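Local coordinates for myosin-2 (Saccharomyces cerevisiae, PDB 6IXO), which carries organelles and other cargo along actin cables for their segregation, here represented by its globular cargo-binding tail domain, at residues A[160-165]-A[227-232]; A[167-172]-A[206-211]; A[320-325]-A[337-342]. All coordinates share one frame; numbering follows the deposited sequence.

Contact 1 (A[160-165]-A[227-232])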
loop_
_atom_site.group_PDB
_atom_site.type_symbol
_atom_site.label_atom_id
_atom_site.label_comp_id
_atom_site.label_asym_id
_atom_site.label_seq_id
_atom_site.Cartn_x
_atom_site.Cartn_y
_atom_site.Cartn_z
ATOM N N ASN A 160 -6.901 -1.717 2.054
ATOM C CA ASN A 160 -7.271 -2.599 0.931
ATOM C C ASN A 160 -7.768 -1.862 -0.286
ATOM O O ASN A 160 -7.516 -2.265 -1.421
ATOM C CB ASN A 160 -8.299 -3.597 1.410
ATOM C CG ASN A 160 -7.647 -4.793 2.004
ATOM O OD1 ASN A 160 -7.152 -5.642 1.274
ATOM N ND2 ASN A 160 -7.560 -4.849 3.334
ATOM N N ILE A 161 -8.509 -0.797 -0.062
ATOM C CA ILE A 161 -8.989 0.022 -1.176
ATOM C C ILE A 161 -7.786 0.601 -1.930
ATOM O O ILE A 161 -7.695 0.560 -3.172
ATOM C CB ILE A 161 -9.889 1.140 -0.680
ATOM C CG1 ILE A 161 -11.258 0.569 -0.250
ATOM C CG2 ILE A 161 -10.080 2.234 -1.759
ATOM C CD1 ILE A 161 -12.116 1.587 0.592
ATOM N N TRP A 162 -6.843 1.117 -1.161
ATOM C CA TRP A 162 -5.653 1.741 -1.729
ATOM C C TRP A 162 -4.768 0.732 -2.448
ATOM O O TRP A 162 -4.313 0.980 -3.555
ATOM C CB TRP A 162 -4.853 2.404 -0.630
ATOM C CG TRP A 162 -3.642 3.200 -1.104
ATOM C CD1 TRP A 162 -3.633 4.271 -1.980
ATOM C CD2 TRP A 162 -2.297 2.994 -0.705
ATOM N NE1 TRP A 162 -2.349 4.755 -2.109
ATOM C CE2 TRP A 162 -1.513 3.992 -1.326
ATOM C CE3 TRP A 162 -1.669 2.068 0.133
ATOM C CZ2 TRP A 162 -0.136 4.079 -1.148
ATOM C CZ3 TRP A 162 -0.292 2.173 0.333
ATOM C CH2 TRP A 162 0.457 3.169 -0.298
ATOM N N LEU A 163 -4.522 -0.390 -1.794
ATOM C CA LEU A 163 -3.598 -1.378 -2.332
ATOM C C LEU A 163 -4.155 -1.917 -3.669
ATOM O O LEU A 163 -3.402 -2.125 -4.625
ATOM C CB LEU A 163 -3.375 -2.506 -1.318
ATOM C CG LEU A 163 -2.188 -3.453 -1.592
ATOM C CD1 LEU A 163 -0.923 -2.681 -1.980
ATOM C CD2 LEU A 163 -1.884 -4.364 -0.388
ATOM N N LYS A 164 -5.468 -2.105 -3.742
ATOM C CA LYS A 164 -6.070 -2.561 -4.996
ATOM C C LYS A 164 -5.885 -1.540 -6.106
ATOM O O LYS A 164 -5.581 -1.889 -7.252
ATOM C CB LYS A 164 -7.561 -2.868 -4.802
ATOM C CG LYS A 164 -8.269 -3.157 -6.158
ATOM C CD LYS A 164 -9.762 -3.583 -5.961
ATOM C CE LYS A 164 -9.891 -4.838 -5.061
ATOM N NZ LYS A 164 -9.242 -6.099 -5.651
ATOM N N LYS A 165 -6.047 -0.268 -5.785
ATOM C CA LYS A 165 -5.814 0.777 -6.782
ATOM C C LYS A 165 -4.362 0.794 -7.245
ATOM O O LYS A 165 -4.098 0.999 -8.436
ATOM C CB LYS A 165 -6.195 2.173 -6.224
ATOM C CG LYS A 165 -7.726 2.420 -6.166
ATOM C CD LYS A 165 -7.997 3.669 -5.220
ATOM C CE LYS A 165 -9.522 3.901 -5.111
ATOM N NZ LYS A 165 -10.086 4.345 -6.392
ATOM N N HIS A 227 7.291 -2.576 3.855
ATOM C CA HIS A 227 7.637 -3.939 3.447
ATOM C C HIS A 227 6.417 -4.680 2.909
ATOM O O HIS A 227 6.489 -5.353 1.887
ATOM C CB HIS A 227 8.254 -4.744 4.607
ATOM C CG HIS A 227 8.735 -6.099 4.189
ATOM N ND1 HIS A 227 7.946 -7.230 4.269
ATOM C CD2 HIS A 227 9.901 -6.497 3.624
ATOM C CE1 HIS A 227 8.613 -8.265 3.786
ATOM N NE2 HIS A 227 9.800 -7.846 3.387
ATOM N N ALA A 228 5.292 -4.569 3.598
ATOM C CA ALA A 228 4.088 -5.331 3.185
ATOM C C ALA A 228 3.584 -4.840 1.847
ATOM O O ALA A 228 3.261 -5.625 0.957
ATOM C CB ALA A 228 2.947 -5.187 4.298
ATOM N N VAL A 229 3.492 -3.526 1.712
ATOM C CA VAL A 229 2.939 -2.954 0.496
ATOM C C VAL A 229 3.796 -3.340 -0.709
ATOM O O VAL A 229 3.309 -3.809 -1.736
ATOM C CB VAL A 229 2.875 -1.429 0.593
ATOM C CG1 VAL A 229 2.603 -0.818 -0.813
ATOM C CG2 VAL A 229 1.801 -1.025 1.638
ATOM N N VAL A 230 5.103 -3.166 -0.576
ATOM C CA VAL A 230 5.941 -3.410 -1.740
ATOM C C VAL A 230 6.079 -4.891 -2.077
ATOM O O VAL A 230 6.108 -5.279 -3.268
ATOM C CB VAL A 230 7.346 -2.770 -1.512
ATOM C CG1 VAL A 230 8.311 -3.200 -2.664
ATOM C CG2 VAL A 230 7.166 -1.253 -1.507
ATOM N N THR A 231 6.157 -5.751 -1.064
ATOM C CA THR A 231 6.199 -7.198 -1.285
ATOM C C THR A 231 4.939 -7.668 -2.024
ATOM O O THR A 231 4.974 -8.507 -2.953
ATOM C CB THR A 231 6.329 -7.935 0.071
ATOM O OG1 THR A 231 7.650 -7.727 0.586
ATOM C CG2 THR A 231 6.075 -9.428 -0.098
ATOM N N THR A 232 3.796 -7.139 -1.580
ATOM C CA THR A 232 2.515 -7.477 -2.264
ATOM C C THR A 232 2.569 -7.025 -3.723
ATOM O O THR A 232 2.214 -7.769 -4.644
ATOM C CB THR A 232 1.297 -6.819 -1.561
ATOM O OG1 THR A 232 1.198 -7.327 -0.234
ATOM C CG2 THR A 232 -0.027 -7.125 -2.315
#
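In the all-helical globular tail of this class V myosin, the long helix 134-180 packs against helix 223-247 through a small apolar seam, in which W162 and L163 meet V229 and T232. The two short segments run in the same general direction, their axes 36° apart and 11.2 Å from each other at closest approach. CG of L163 lies anti to the backbone N (chi1 -166°), and chi2 (45°) then aims its methyls at different neighbours: CD1 of L163 comes to 4.2 Å from V229 CG1, and CD2 of L163 to 3.8 Å from T232 CG2. A branched leucine suits a place that has to serve both. V229 divides its methyls as well, for its CG2 meets the indole of W162 at the ring edge, 4.0 Å from CZ3, the two side chains crossing at about a right angle. The indole can lie among hydrocarbon because its NE1 is hydrogen-bonded to the backbone oxygen of L97. T232 gives its methyl to L163, so a beta-branched residue with a polar arm can still join an apolar seam. F377, from a loop, touches both L163 and T232. The arrangement is typical of helix-to-helix packing in the core of a helical-bundle domain.

Contact 2 (A[167-172]-A[206-211])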
loop_
_atom_site.group_PDB
_atom_site.type_symbol
_atom_site.label_atom_id
_atom_site.label_comp_id
_atom_site.label_asym_id
_atom_site.label_seq_id
_atom_site.Cartn_x
_atom_site.Cartn_y
_atom_site.Cartn_z
ATOM N N GLN A 167 -2.382 -1.855 -7.373
ATOM C CA GLN A 167 -2.280 -2.989 -8.293
ATOM C C GLN A 167 -2.781 -2.649 -9.685
ATOM O O GLN A 167 -2.140 -3.027 -10.684
ATOM C CB GLN A 167 -3.057 -4.196 -7.752
ATOM C CG GLN A 167 -2.431 -4.797 -6.463
ATOM C CD GLN A 167 -3.052 -6.142 -6.103
ATOM O OE1 GLN A 167 -4.233 -6.345 -6.287
ATOM N NE2 GLN A 167 -2.241 -7.064 -5.615
ATOM N N LYS A 168 -3.933 -1.980 -9.783
ATOM C CA LYS A 168 -4.456 -1.635 -11.113
ATOM C C LYS A 168 -3.516 -0.704 -11.871
ATOM O O LYS A 168 -3.391 -0.812 -13.081
ATOM C CB LYS A 168 -5.840 -0.988 -11.019
ATOM C CG LYS A 168 -6.875 -1.834 -10.286
ATOM C CD LYS A 168 -7.131 -3.165 -10.981
ATOM C CE LYS A 168 -8.183 -4.010 -10.222
ATOM N NZ LYS A 168 -9.550 -3.398 -10.217
ATOM N N GLN A 169 -2.901 0.256 -11.186
ATOM C CA GLN A 169 -1.932 1.129 -11.854
ATOM C C GLN A 169 -0.775 0.323 -12.356
ATOM O O GLN A 169 -0.249 0.596 -13.436
ATOM C CB GLN A 169 -1.395 2.225 -10.903
ATOM C CG GLN A 169 -2.386 3.361 -10.700
ATOM C CD GLN A 169 -1.718 4.680 -10.274
ATOM O OE1 GLN A 169 -0.530 4.709 -9.940
ATOM N NE2 GLN A 169 -2.484 5.783 -10.319
ATOM N N LEU A 170 -0.376 -0.692 -11.592
ATOM C CA LEU A 170 0.658 -1.609 -12.123
ATOM C C LEU A 170 0.182 -2.520 -13.242
ATOM O O LEU A 170 0.950 -2.837 -14.164
ATOM C CB LEU A 170 1.238 -2.467 -11.005
ATOM C CG LEU A 170 2.209 -1.733 -10.107
ATOM C CD1 LEU A 170 2.467 -2.608 -8.883
ATOM C CD2 LEU A 170 3.534 -1.405 -10.820
ATOM N N GLN A 171 -1.061 -2.986 -13.195
ATOM C CA GLN A 171 -1.581 -3.779 -14.297
ATOM C C GLN A 171 -1.445 -2.933 -15.570
ATOM O O GLN A 171 -1.092 -3.437 -16.639
ATOM C CB GLN A 171 -3.043 -4.208 -14.057
ATOM C CG GLN A 171 -3.563 -5.286 -15.038
ATOM C CD GLN A 171 -3.294 -6.703 -14.557
ATOM O OE1 GLN A 171 -3.229 -6.957 -13.350
ATOM N NE2 GLN A 171 -3.117 -7.636 -15.499
ATOM N N LYS A 172 -1.691 -1.639 -15.426
ATOM C CA LYS A 172 -1.663 -0.707 -16.542
ATOM C C LYS A 172 -0.241 -0.459 -17.092
ATOM O O LYS A 172 -0.044 -0.305 -18.292
ATOM C CB LYS A 172 -2.286 0.636 -16.074
ATOM C CG LYS A 172 -2.447 1.677 -17.223
ATOM C CD LYS A 172 -2.966 3.045 -16.691
ATOM C CE LYS A 172 -3.354 3.929 -17.883
ATOM N NZ LYS A 172 -3.422 5.373 -17.548
ATOM N N LEU A 206 10.092 2.262 -11.820
ATOM C CA LEU A 206 10.963 2.668 -10.726
ATOM C C LEU A 206 10.443 3.949 -10.055
ATOM O O LEU A 206 10.480 4.074 -8.828
ATOM C CB LEU A 206 12.390 2.872 -11.252
ATOM C CG LEU A 206 12.957 1.526 -11.705
ATOM C CD1 LEU A 206 14.281 1.776 -12.400
ATOM C CD2 LEU A 206 13.170 0.653 -10.513
ATOM N N THR A 207 9.971 4.903 -10.860
ATOM C CA THR A 207 9.401 6.142 -10.317
ATOM C C THR A 207 8.260 5.821 -9.361
ATOM O O THR A 207 8.133 6.397 -8.276
ATOM C CB THR A 207 8.891 7.044 -11.447
ATOM O OG1 THR A 207 10.012 7.552 -12.158
ATOM C CG2 THR A 207 8.078 8.222 -10.893
ATOM N N PHE A 208 7.435 4.872 -9.767
ATOM C CA PHE A 208 6.271 4.462 -8.985
ATOM C C PHE A 208 6.657 3.863 -7.632
ATOM O O PHE A 208 6.115 4.249 -6.585
ATOM C CB PHE A 208 5.450 3.464 -9.838
ATOM C CG PHE A 208 4.300 2.781 -9.111
ATOM C CD1 PHE A 208 3.003 3.225 -9.291
ATOM C CD2 PHE A 208 4.514 1.656 -8.310
ATOM C CE1 PHE A 208 1.912 2.559 -8.657
ATOM C CE2 PHE A 208 3.458 0.997 -7.692
ATOM C CZ PHE A 208 2.149 1.449 -7.866
ATOM N N PHE A 209 7.563 2.893 -7.643
ATOM C CA PHE A 209 8.041 2.334 -6.380
ATOM C C PHE A 209 8.855 3.362 -5.560
ATOM O O PHE A 209 8.728 3.425 -4.318
ATOM C CB PHE A 209 8.887 1.079 -6.624
ATOM C CG PHE A 209 8.071 -0.130 -6.881
ATOM C CD1 PHE A 209 7.502 -0.837 -5.828
ATOM C CD2 PHE A 209 7.826 -0.554 -8.194
ATOM C CE1 PHE A 209 6.706 -1.960 -6.061
ATOM C CE2 PHE A 209 7.032 -1.677 -8.444
ATOM C CZ PHE A 209 6.465 -2.385 -7.379
ATOM N N ASN A 210 9.665 4.189 -6.217
ATOM C CA ASN A 210 10.329 5.264 -5.453
ATOM C C ASN A 210 9.355 6.182 -4.712
ATOM O O ASN A 210 9.634 6.678 -3.610
ATOM C CB ASN A 210 11.155 6.128 -6.369
ATOM C CG ASN A 210 12.571 5.719 -6.370
ATOM O OD1 ASN A 210 13.139 5.463 -5.308
ATOM N ND2 ASN A 210 13.167 5.643 -7.553
ATOM N N SER A 211 8.232 6.440 -5.358
ATOM C CA SER A 211 7.231 7.339 -4.791
ATOM C C SER A 211 6.627 6.687 -3.553
ATOM O O SER A 211 6.419 7.346 -2.529
ATOM C CB SER A 211 6.170 7.661 -5.845
ATOM O OG SER A 211 5.179 8.527 -5.314
#
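F208 leads the second segment into the contact, from helix 202-218 toward helix 134-180, in an antiparallel helix pair of the tail domain with segment axes 164° apart. A first torsion of 172°, CG opposite the backbone N, carries the phenyl ring across to L170 and Q169. L170 CD2 lies over one face of the ring, 4.2 Å from the centroid and 22° off the normal, a CH-pi contact displaced toward the rim; L170 CG also comes to 3.9 Å from F208 CE2. A flat aromatic suits this place, since its face takes the leucine while its edge meets the amide of Q169. Replacing F208 with an alanine would probably open a gap beside L170 and leave the amide oxygen of Q169 without the ring edge it rests against. F209, next in sequence, turns its ring beside that of F208, and CD2 of F208 lies over a face of it. Its CE2 approaches L170 CD2 obliquely at 4.2 Å, so one leucine methyl serves both phenylalanines. Q169 reaches out with an extended chain, its NE2 hydrogen-bonded to the backbone oxygen of G94, while its OE1 lies in the plane of the F208 ring, 3.5 Å from CE1.

Contact 3 (A[320-325]-A[337-342])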
loop_
_atom_site.group_PDB
_atom_site.type_symbol
_atom_site.label_atom_id
_atom_site.label_comp_id
_atom_site.label_asym_id
_atom_site.label_seq_id
_atom_site.Cartn_x
_atom_site.Cartn_y
_atom_site.Cartn_z
ATOM N N LYS A 320 6.148 -25.045 -21.896
ATOM C CA LYS A 320 5.566 -23.956 -22.686
ATOM C C LYS A 320 6.626 -22.971 -23.132
ATOM O O LYS A 320 6.634 -22.511 -24.268
ATOM C CB LYS A 320 4.505 -23.176 -21.886
ATOM C CG LYS A 320 3.209 -23.897 -21.661
ATOM C CD LYS A 320 2.433 -24.087 -22.947
ATOM C CE LYS A 320 1.208 -24.966 -22.706
ATOM N NZ LYS A 320 0.348 -25.040 -23.900
ATOM N N LEU A 321 7.491 -22.599 -22.199
ATOM C CA LEU A 321 8.503 -21.593 -22.491
ATOM C C LEU A 321 9.497 -22.128 -23.512
ATOM O O LEU A 321 9.830 -21.436 -24.478
ATOM C CB LEU A 321 9.233 -21.185 -21.228
ATOM C CG LEU A 321 8.333 -20.421 -20.236
ATOM C CD1 LEU A 321 9.059 -20.286 -18.912
ATOM C CD2 LEU A 321 7.975 -19.046 -20.790
ATOM N N ILE A 322 9.974 -23.349 -23.268
ATOM C CA ILE A 322 10.927 -23.966 -24.198
ATOM C C ILE A 322 10.287 -24.230 -25.563
ATOM O O ILE A 322 10.940 -24.005 -26.604
ATOM C CB ILE A 322 11.489 -25.295 -23.643
ATOM C CG1 ILE A 322 12.375 -25.004 -22.438
ATOM C CG2 ILE A 322 12.322 -26.076 -24.760
ATOM C CD1 ILE A 322 12.718 -26.208 -21.627
ATOM N N SER A 323 9.036 -24.725 -25.592
ATOM C CA SER A 323 8.474 -25.092 -26.902
ATOM C C SER A 323 8.130 -23.819 -27.672
ATOM O O SER A 323 8.033 -23.846 -28.866
ATOM C CB SER A 323 7.242 -26.001 -26.780
ATOM O OG SER A 323 6.288 -25.414 -25.918
ATOM N N GLN A 324 7.948 -22.696 -26.974
ATOM C CA GLN A 324 7.656 -21.429 -27.662
ATOM C C GLN A 324 8.876 -20.560 -27.937
ATOM O O GLN A 324 8.756 -19.472 -28.499
ATOM C CB GLN A 324 6.632 -20.609 -26.816
ATOM C CG GLN A 324 5.260 -21.327 -26.850
ATOM C CD GLN A 324 4.314 -20.781 -25.778
ATOM O OE1 GLN A 324 4.490 -19.654 -25.285
ATOM N NE2 GLN A 324 3.321 -21.578 -25.424
ATOM N N TYR A 325 10.040 -21.015 -27.494
ATOM C CA TYR A 325 11.292 -20.280 -27.710
ATOM C C TYR A 325 11.564 -20.027 -29.199
ATOM O O TYR A 325 11.488 -20.955 -29.990
ATOM C CB TYR A 325 12.456 -21.070 -27.128
ATOM C CG TYR A 325 13.808 -20.394 -27.273
ATOM C CD1 TYR A 325 14.186 -19.380 -26.415
ATOM C CD2 TYR A 325 14.724 -20.820 -28.251
ATOM C CE1 TYR A 325 15.457 -18.769 -26.517
ATOM C CE2 TYR A 325 15.960 -20.215 -28.378
ATOM C CZ TYR A 325 16.328 -19.208 -27.483
ATOM O OH TYR A 325 17.553 -18.638 -27.638
ATOM N N GLU A 337 15.152 -34.366 -29.537
ATOM C CA GLU A 337 15.558 -35.124 -28.360
ATOM C C GLU A 337 15.279 -34.335 -27.058
ATOM O O GLU A 337 14.800 -34.882 -26.063
ATOM C CB GLU A 337 17.046 -35.477 -28.463
ATOM C CG GLU A 337 17.496 -36.000 -29.859
ATOM C CD GLU A 337 18.030 -34.910 -30.812
ATOM O OE1 GLU A 337 17.402 -34.660 -31.871
ATOM O OE2 GLU A 337 19.097 -34.325 -30.516
ATOM N N ILE A 338 15.562 -33.041 -27.073
ATOM C CA ILE A 338 15.385 -32.253 -25.861
ATOM C C ILE A 338 13.895 -31.930 -25.660
ATOM O O ILE A 338 13.395 -31.993 -24.534
ATOM C CB ILE A 338 16.266 -30.979 -25.894
ATOM C CG1 ILE A 338 17.605 -31.221 -25.170
ATOM C CG2 ILE A 338 15.568 -29.798 -25.194
ATOM C CD1 ILE A 338 18.366 -32.491 -25.510
ATOM N N LEU A 339 13.173 -31.645 -26.745
ATOM C CA LEU A 339 11.741 -31.367 -26.627
ATOM C C LEU A 339 10.988 -32.588 -26.096
ATOM O O LEU A 339 10.073 -32.459 -25.287
ATOM C CB LEU A 339 11.145 -30.922 -27.973
ATOM C CG LEU A 339 11.550 -29.544 -28.531
ATOM C CD1 LEU A 339 10.924 -29.291 -29.899
ATOM C CD2 LEU A 339 11.172 -28.402 -27.567
ATOM N N ARG A 340 11.375 -33.786 -26.521
ATOM C CA ARG A 340 10.661 -34.962 -26.042
ATOM C C ARG A 340 11.096 -35.284 -24.618
ATOM O O ARG A 340 10.309 -35.799 -23.832
ATOM C CB ARG A 340 10.857 -36.170 -26.987
ATOM C CG ARG A 340 12.154 -36.952 -26.869
ATOM C CD ARG A 340 12.153 -38.146 -27.878
ATOM N NE ARG A 340 11.485 -37.762 -29.121
ATOM C CZ ARG A 340 12.104 -37.509 -30.274
ATOM N NH1 ARG A 340 13.423 -37.639 -30.375
ATOM N NH2 ARG A 340 11.396 -37.141 -31.335
ATOM N N TYR A 341 12.339 -34.965 -24.274
ATOM C CA TYR A 341 12.787 -35.140 -22.898
ATOM C C TYR A 341 11.939 -34.301 -21.947
ATOM O O TYR A 341 11.465 -34.780 -20.908
ATOM C CB TYR A 341 14.250 -34.756 -22.757
ATOM C CG TYR A 341 14.806 -34.947 -21.361
ATOM C CD1 TYR A 341 14.761 -36.185 -20.742
ATOM C CD2 TYR A 341 15.406 -33.899 -20.679
ATOM C CE1 TYR A 341 15.285 -36.372 -19.471
ATOM C CE2 TYR A 341 15.935 -34.075 -19.404
ATOM C CZ TYR A 341 15.869 -35.318 -18.807
ATOM O OH TYR A 341 16.387 -35.515 -17.545
ATOM N N VAL A 342 11.756 -33.038 -22.311
ATOM C CA VAL A 342 10.945 -32.136 -21.512
ATOM C C VAL A 342 9.491 -32.620 -21.427
ATOM O O VAL A 342 8.917 -32.661 -20.340
ATOM C CB VAL A 342 10.983 -30.725 -22.083
ATOM C CG1 VAL A 342 9.912 -29.874 -21.442
ATOM C CG2 VAL A 342 12.365 -30.120 -21.879
#
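I322 and V342 point their side chains at each other, tip to tip, and bring CD1 of I322 to 3.9 Å from V342 CG2. The same isoleucine meets L339 in another manner: the two side chains run antiparallel, one alongside the other, with I322 CG2 lying 3.8 Å from L339 CD2. Beta-branching explains how one residue can do both. The first torsion of I322 (chi1 -68°) sets CG1 beside the backbone N and CG2 anti to it, so the longer arm extends to V342 while the short methyl is left for L339. V342, branched at CB, places CG2 beside its own backbone N, where it faces the isoleucine. L339 has its CB turned neither toward nor away from the other segment, and it is the longer leucine side chain that carries CD2 across, where it also lies 4.3 Å from the CA of S323. A serine fits at this exposed margin of the contact: it is small beside the leucine, and its OG is hydrogen-bonded to the backbone oxygen of Q319 one turn earlier. Both I322 and V342 are buried, whereas L339 is partly exposed. The contact joins helix 315-323 to helix 336-350 across the connection between them; I334 of that connection and L306 of helix 300-309 also touch I322, and helix 300-309 further packs against I338 and Y341.

How the contacts relate
Contacts 1 and 2 are neighbours on one helix, 134-180, which meets helix 223-247 in the first and helix 202-218 in the second; their centres are 11 Å apart. They touch directly, V230 CG1 lying 4.0 Å from F209 CE1 and T232 CG2 4.0 Å from Q167 NE2, so they form parts of one continuous core. Both segments of contact 2 fall between the two segments of contact 1 in sequence. Contact 3 follows later in sequence and lies apart, its centre about 37 Å from that of contact 1 and its nearest atoms about 17 Å from contact 2. It belongs to a remote region of the same elongated tail domain.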